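Local coordinates for protein ABC transporter (Thermotoga maritima, PDB 1JI0) that binds ATP and probably hydrolyses it to drive branched-chain amino acid transport across the membrane, at residues Arg90-Glu95 / Met147-Arg152; Leu96-Asn101 / Glu131-Leu136. All blocks are in the same frame, centred on the assembly; numbering follows the deposited sequence.

Interaction 1: Arg90-Glu95 / Met147-Arg152; sequences RRIFPE and MLAIGR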
loop_
_atom_site.group_PDB
_atom_site.type_symbol
_atom_site.label_atom_id
_atom_site.label_comp_id
_atom_site.label_asym_id
_atom_site.label_seq_id
_atom_site.Cartn_x
_atom_site.Cartn_y
_atom_site.Cartn_z
ATOM N N ARG A 90 4.682 6.236 8.976
ATOM C CA ARG A 90 3.536 7.129 9.122
ATOM C C ARG A 90 3.963 8.565 8.830
ATOM O O ARG A 90 3.657 9.479 9.597
ATOM C CB ARG A 90 2.990 7.046 10.551
ATOM C CG ARG A 90 2.978 5.637 11.136
ATOM C CD ARG A 90 2.884 5.680 12.652
ATOM N NE ARG A 90 3.135 4.376 13.262
ATOM C CZ ARG A 90 3.375 4.193 14.559
ATOM N NH1 ARG A 90 3.395 5.235 15.383
ATOM N NH2 ARG A 90 3.599 2.975 15.035
ATOM N N ARG A 91 4.681 8.755 7.729
ATOM C CA ARG A 91 5.163 10.077 7.353
ATOM C C ARG A 91 4.026 11.070 7.181
ATOM O O ARG A 91 3.123 10.872 6.368
ATOM C CB ARG A 91 5.987 9.983 6.070
ATOM C CG ARG A 91 7.179 9.057 6.219
ATOM C CD ARG A 91 7.878 8.785 4.904
ATOM N NE ARG A 91 8.768 7.635 5.025
ATOM C CZ ARG A 91 9.446 7.100 4.015
ATOM N NH1 ARG A 91 9.340 7.617 2.796
ATOM N NH2 ARG A 91 10.223 6.044 4.222
ATOM N N ILE A 92 4.086 12.140 7.964
ATOM C CA ILE A 92 3.077 13.188 7.946
ATOM C C ILE A 92 3.787 14.513 8.246
ATOM O O ILE A 92 4.912 14.515 8.740
ATOM C CB ILE A 92 1.997 12.905 9.026
ATOM C CG1 ILE A 92 0.623 13.286 8.495
ATOM C CG2 ILE A 92 2.305 13.663 10.310
ATOM C CD1 ILE A 92 0.162 12.411 7.350
ATOM N N PHE A 93 3.146 15.635 7.944
ATOM C CA PHE A 93 3.757 16.930 8.227
ATOM C C PHE A 93 3.184 17.499 9.512
ATOM O O PHE A 93 2.098 18.072 9.519
ATOM C CB PHE A 93 3.533 17.882 7.060
ATOM C CG PHE A 93 4.262 17.472 5.821
ATOM C CD1 PHE A 93 3.568 17.122 4.672
ATOM C CD2 PHE A 93 5.653 17.404 5.816
ATOM C CE1 PHE A 93 4.248 16.707 3.529
ATOM C CE2 PHE A 93 6.343 16.992 4.683
ATOM C CZ PHE A 93 5.638 16.640 3.535
ATOM N N PRO A 94 3.921 17.348 10.624
ATOM C CA PRO A 94 3.513 17.826 11.947
ATOM C C PRO A 94 3.222 19.316 12.068
ATOM O O PRO A 94 2.363 19.714 12.854
ATOM C CB PRO A 94 4.665 17.375 12.843
ATOM C CG PRO A 94 5.838 17.420 11.927
ATOM C CD PRO A 94 5.289 16.800 10.670
ATOM N N GLU A 95 3.928 20.133 11.289
ATOM C CA GLU A 95 3.744 21.584 11.328
ATOM C C GLU A 95 2.433 22.024 10.680
ATOM O O GLU A 95 2.021 23.174 10.813
ATOM C CB GLU A 95 4.922 22.291 10.640
ATOM C CG GLU A 95 5.086 21.949 9.165
ATOM C CD GLU A 95 5.947 20.722 8.928
ATOM O OE1 GLU A 95 5.788 19.723 9.664
ATOM O OE2 GLU A 95 6.779 20.755 7.995
HETATM N N MSE A 147 -3.340 7.020 10.085
HETATM C CA MSE A 147 -4.640 7.211 9.458
HETATM C C MSE A 147 -4.629 8.486 8.620
HETATM O O MSE A 147 -5.309 8.570 7.593
HETATM C CB MSE A 147 -5.736 7.296 10.525
HETATM C CG MSE A 147 -5.814 6.069 11.430
HETATM SE SE MSE A 147 -6.183 4.393 10.480
HETATM C CE MSE A 147 -8.008 4.086 11.081
ATOM N N LEU A 148 -3.859 9.476 9.064
ATOM C CA LEU A 148 -3.756 10.742 8.341
ATOM C C LEU A 148 -3.000 10.521 7.028
ATOM O O LEU A 148 -3.409 11.015 5.978
ATOM C CB LEU A 148 -3.036 11.794 9.199
ATOM C CG LEU A 148 -2.864 13.199 8.591
ATOM C CD1 LEU A 148 -4.172 13.660 8.004
ATOM C CD2 LEU A 148 -2.390 14.183 9.653
ATOM N N ALA A 149 -1.906 9.768 7.097
ATOM C CA ALA A 149 -1.103 9.465 5.911
ATOM C C ALA A 149 -1.972 8.772 4.864
ATOM O O ALA A 149 -1.904 9.082 3.670
ATOM C CB ALA A 149 0.074 8.574 6.289
ATOM N N ILE A 150 -2.791 7.829 5.317
ATOM C CA ILE A 150 -3.685 7.110 4.417
ATOM C C ILE A 150 -4.739 8.062 3.844
ATOM O O ILE A 150 -5.090 7.974 2.672
ATOM C CB ILE A 150 -4.404 5.944 5.153
ATOM C CG1 ILE A 150 -3.384 4.878 5.561
ATOM C CG2 ILE A 150 -5.478 5.340 4.260
ATOM C CD1 ILE A 150 -3.968 3.778 6.410
ATOM N N GLY A 151 -5.247 8.967 4.676
ATOM C CA GLY A 151 -6.252 9.907 4.201
ATOM C C GLY A 151 -5.705 10.814 3.112
ATOM O O GLY A 151 -6.370 11.090 2.109
ATOM N N ARG A 152 -4.481 11.287 3.312
ATOM C CA ARG A 152 -3.834 12.166 2.340
ATOM C C ARG A 152 -3.747 11.491 0.977
ATOM O O ARG A 152 -4.051 12.099 -0.053
ATOM C CB ARG A 152 -2.432 12.540 2.827
ATOM C CG ARG A 152 -1.656 13.448 1.870
ATOM C CD ARG A 152 -0.399 13.971 2.542
ATOM N NE ARG A 152 0.528 12.906 2.905
ATOM C CZ ARG A 152 1.576 13.069 3.708
ATOM N NH1 ARG A 152 1.826 14.261 4.240
ATOM N NH2 ARG A 152 2.386 12.050 3.967
#
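The carbonyl oxygen of R91 has R152 NH2 as a close polar neighbour, 2.8 Å away, and the methyl of A149 also lies near it. The pair joins two parts of this ABC ATPase fold: the loop that probably corresponds to the stretch after the Q-loop, with E88 at the usual glutamine position, and helix 142-154, which begins within the LSGGE signature sequence. R152 leaves the helix with CG anti to its backbone N, and a bend at chi3 (63°) swings the guanidinium back over I92. There I92 CD1 sits over one guanidinium face, 3.8 Å above the plane and displaced from its centre, while F93 is met at the edge of the group, with CD1 3.4 Å from R152 NH1. Ring and guanidinium planes stand 60° apart, so neither lies flat on the other.

Beside the arginine, I92 fits against the helix, its side chain lying across that of L148. The fit is tight: I92 CG1 comes within 3.4 Å of L148 CD2. I92 and F93 also touch N101 of helix 98-103. Toward the nucleotide, R91 NE makes a weak hydrogen bond to the backbone O of E88, a residue of the ATP pocket, and the R91 side chain is about 8 Å from the bound ATP. At the helix surface, I92 CD1 finally rests 3.4 Å from the backbone N of A149.

Interaction 2: Leu96-Asn101 / Glu131-Leu136; sequences LTVYEN and ERLKQL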
loop_
_atom_site.group_PDB
_atom_site.type_symbol
_atom_site.label_atom_id
_atom_site.label_comp_id
_atom_site.label_asym_id
_atom_site.label_seq_id
_atom_site.Cartn_x
_atom_site.Cartn_y
_atom_site.Cartn_z
ATOM N N LEU A 96 1.788 21.114 9.962
ATOM C CA LEU A 96 0.518 21.416 9.313
ATOM C C LEU A 96 -0.570 20.683 10.075
ATOM O O LEU A 96 -0.344 19.586 10.583
ATOM C CB LEU A 96 0.535 20.948 7.857
ATOM C CG LEU A 96 1.070 21.901 6.785
ATOM C CD1 LEU A 96 2.295 22.648 7.278
ATOM C CD2 LEU A 96 1.377 21.096 5.536
ATOM N N THR A 97 -1.749 21.276 10.172
ATOM C CA THR A 97 -2.792 20.565 10.902
ATOM C C THR A 97 -3.413 19.450 10.057
ATOM O O THR A 97 -3.153 19.306 8.870
ATOM C CB THR A 97 -3.866 21.575 11.306
ATOM O OG1 THR A 97 -5.089 21.245 10.643
ATOM C CG2 THR A 97 -3.442 22.986 10.888
ATOM N N VAL A 98 -4.233 18.618 10.727
ATOM C CA VAL A 98 -4.875 17.515 10.023
ATOM C C VAL A 98 -5.511 17.974 8.710
ATOM O O VAL A 98 -5.340 17.367 7.661
ATOM C CB VAL A 98 -5.946 16.923 10.941
ATOM C CG1 VAL A 98 -7.019 16.226 10.107
ATOM C CG2 VAL A 98 -5.321 15.919 11.890
ATOM N N TYR A 99 -6.256 19.071 8.732
ATOM C CA TYR A 99 -6.916 19.552 7.525
ATOM C C TYR A 99 -5.940 19.807 6.372
ATOM O O TYR A 99 -6.173 19.383 5.239
ATOM C CB TYR A 99 -7.690 20.837 7.825
ATOM C CG TYR A 99 -8.400 21.395 6.615
ATOM C CD1 TYR A 99 -9.544 20.785 6.110
ATOM C CD2 TYR A 99 -7.909 22.521 5.958
ATOM C CE1 TYR A 99 -10.184 21.283 4.974
ATOM C CE2 TYR A 99 -8.538 23.024 4.824
ATOM C CZ TYR A 99 -9.673 22.402 4.337
ATOM O OH TYR A 99 -10.281 22.895 3.205
ATOM N N GLU A 100 -4.848 20.504 6.662
ATOM C CA GLU A 100 -3.861 20.816 5.637
ATOM C C GLU A 100 -3.208 19.559 5.070
ATOM O O GLU A 100 -2.978 19.471 3.861
ATOM C CB GLU A 100 -2.804 21.776 6.201
ATOM C CG GLU A 100 -3.335 23.204 6.405
ATOM C CD GLU A 100 -2.378 24.106 7.173
ATOM O OE1 GLU A 100 -2.071 23.807 8.352
ATOM O OE2 GLU A 100 -1.934 25.124 6.591
ATOM N N ASN A 101 -2.907 18.589 5.931
ATOM C CA ASN A 101 -2.294 17.353 5.466
ATOM C C ASN A 101 -3.218 16.624 4.489
ATOM O O ASN A 101 -2.762 16.123 3.464
ATOM C CB ASN A 101 -1.943 16.431 6.638
ATOM C CG ASN A 101 -0.615 16.780 7.286
ATOM O OD1 ASN A 101 -0.546 17.610 8.194
ATOM N ND2 ASN A 101 0.454 16.149 6.815
ATOM N N GLU A 131 -12.228 14.627 14.305
ATOM C CA GLU A 131 -12.326 15.054 15.692
ATOM C C GLU A 131 -11.172 16.001 16.004
ATOM O O GLU A 131 -11.212 16.738 16.986
ATOM C CB GLU A 131 -12.268 13.829 16.620
ATOM C CG GLU A 131 -12.084 14.149 18.103
ATOM C CD GLU A 131 -12.135 12.912 18.997
ATOM O OE1 GLU A 131 -11.940 13.057 20.224
ATOM O OE2 GLU A 131 -12.374 11.796 18.481
ATOM N N ARG A 132 -10.147 15.983 15.157
ATOM C CA ARG A 132 -8.977 16.828 15.362
ATOM C C ARG A 132 -8.559 17.510 14.063
ATOM O O ARG A 132 -7.373 17.658 13.780
ATOM C CB ARG A 132 -7.827 15.979 15.903
ATOM C CG ARG A 132 -8.209 15.132 17.108
ATOM C CD ARG A 132 -7.072 14.209 17.526
ATOM N NE ARG A 132 -7.423 13.379 18.676
ATOM C CZ ARG A 132 -8.380 12.454 18.675
ATOM N NH1 ARG A 132 -9.094 12.229 17.578
ATOM N NH2 ARG A 132 -8.622 11.750 19.772
ATOM N N LEU A 133 -9.550 17.938 13.290
ATOM C CA LEU A 133 -9.324 18.590 12.004
ATOM C C LEU A 133 -8.462 19.853 12.071
ATOM O O LEU A 133 -7.543 20.025 11.274
ATOM C CB LEU A 133 -10.674 18.915 11.359
ATOM C CG LEU A 133 -10.693 19.387 9.907
ATOM C CD1 LEU A 133 -10.057 18.335 9.003
ATOM C CD2 LEU A 133 -12.123 19.636 9.488
ATOM N N LYS A 134 -8.758 20.735 13.020
ATOM C CA LYS A 134 -8.011 21.985 13.167
ATOM C C LYS A 134 -6.713 21.794 13.942
ATOM O O LYS A 134 -5.898 22.710 14.037
ATOM C CB LYS A 134 -8.883 23.034 13.868
ATOM C CG LYS A 134 -10.179 23.337 13.131
ATOM C CD LYS A 134 -11.157 24.115 13.999
ATOM C CE LYS A 134 -12.511 24.227 13.313
ATOM N NZ LYS A 134 -13.548 24.844 14.192
ATOM N N GLN A 135 -6.522 20.602 14.495
ATOM C CA GLN A 135 -5.318 20.298 15.257
ATOM C C GLN A 135 -4.151 20.025 14.304
ATOM O O GLN A 135 -4.352 19.529 13.196
ATOM C CB GLN A 135 -5.577 19.082 16.156
ATOM C CG GLN A 135 -4.365 18.574 16.928
ATOM C CD GLN A 135 -4.699 17.401 17.844
ATOM O OE1 GLN A 135 -3.806 16.731 18.370
ATOM N NE2 GLN A 135 -5.990 17.153 18.041
ATOM N N LEU A 136 -2.939 20.364 14.736
ATOM C CA LEU A 136 -1.740 20.156 13.926
ATOM C C LEU A 136 -1.398 18.678 13.895
ATOM O O LEU A 136 -1.974 17.894 14.638
ATOM C CB LEU A 136 -0.546 20.906 14.520
ATOM C CG LEU A 136 -0.501 22.435 14.528
ATOM C CD1 LEU A 136 0.737 22.881 15.279
ATOM C CD2 LEU A 136 -0.475 22.976 13.108
#
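Y99 and L133 run alongside one another in the same direction, whereas V98 meets L133 crosswise, so that one leucine serves two residues of the first turn of helix 98-103. In the helical subdomain of this ABC ATPase, that turn is met by the loop leading into the signature motif. L133 CD1 touches Y99 CB at 3.6 Å and reaches the tyrosine ring at its edge, while V98 CG1 approaches the same methyl at 3.9 Å. With CG anti to the backbone N (chi1 180°), the Y99 ring is carried outward beside the leucine, and helix 114-125 continues the packing through L119 against Y99 and F123 against L133. Elsewhere in the contact, the T97 and L136 side chains stand roughly perpendicular, and T97 CG2 meets L136 CD2 at 3.7 Å.

The polar part centres on L133 O. It accepts from T97 OG1 at 2.8 Å and from Y99 N at 3.0 Å, both donors lying in the carbonyl plane. T97 is the N-cap residue, and E100, three residues on, returns OE1 to T97 N at 3.1 Å. This is one half of a capping box; the T97 hydroxyl goes to L133 O instead of E100 N. A further bond from V98 N to the carbonyl O of Q135 is modelled, but that oxygen sits too close to T97 CB for its details to be trusted. Farther along the loop, R132 forms a salt bridge to E144 of helix 142-154.

L133 O thus takes the amide N-H of Y99 and the hydroxyl of T97 together, tying the helix start to the loop. Because both donors share one acceptor, the position of a single loop carbonyl is coupled to the N-cap side chain and to the first helical turn at once.

How the interactions relate
The two contacts show one short helix, 98-103, touched along its side by a loop and by helix 142-154, and capped at its start. Interaction 1 is partly buried and rests mainly on I92 packed against L148 and A149, with the R152 guanidinium alongside; interaction 2 lies at the surface, away from the ATP site, and relies on a backbone carbonyl acceptor with leucine packing around it. Their centres are about 10 Å apart, and interaction 2 is nested within the loop that interaction 1 closes. The two also touch directly: R152 CG lies 3.3 Å from N101 O, and E95 O lies 3.4 Å from L136 CD2. Helix 98-103 is thus common ground, packed by both segments of interaction 1 and capped in interaction 2.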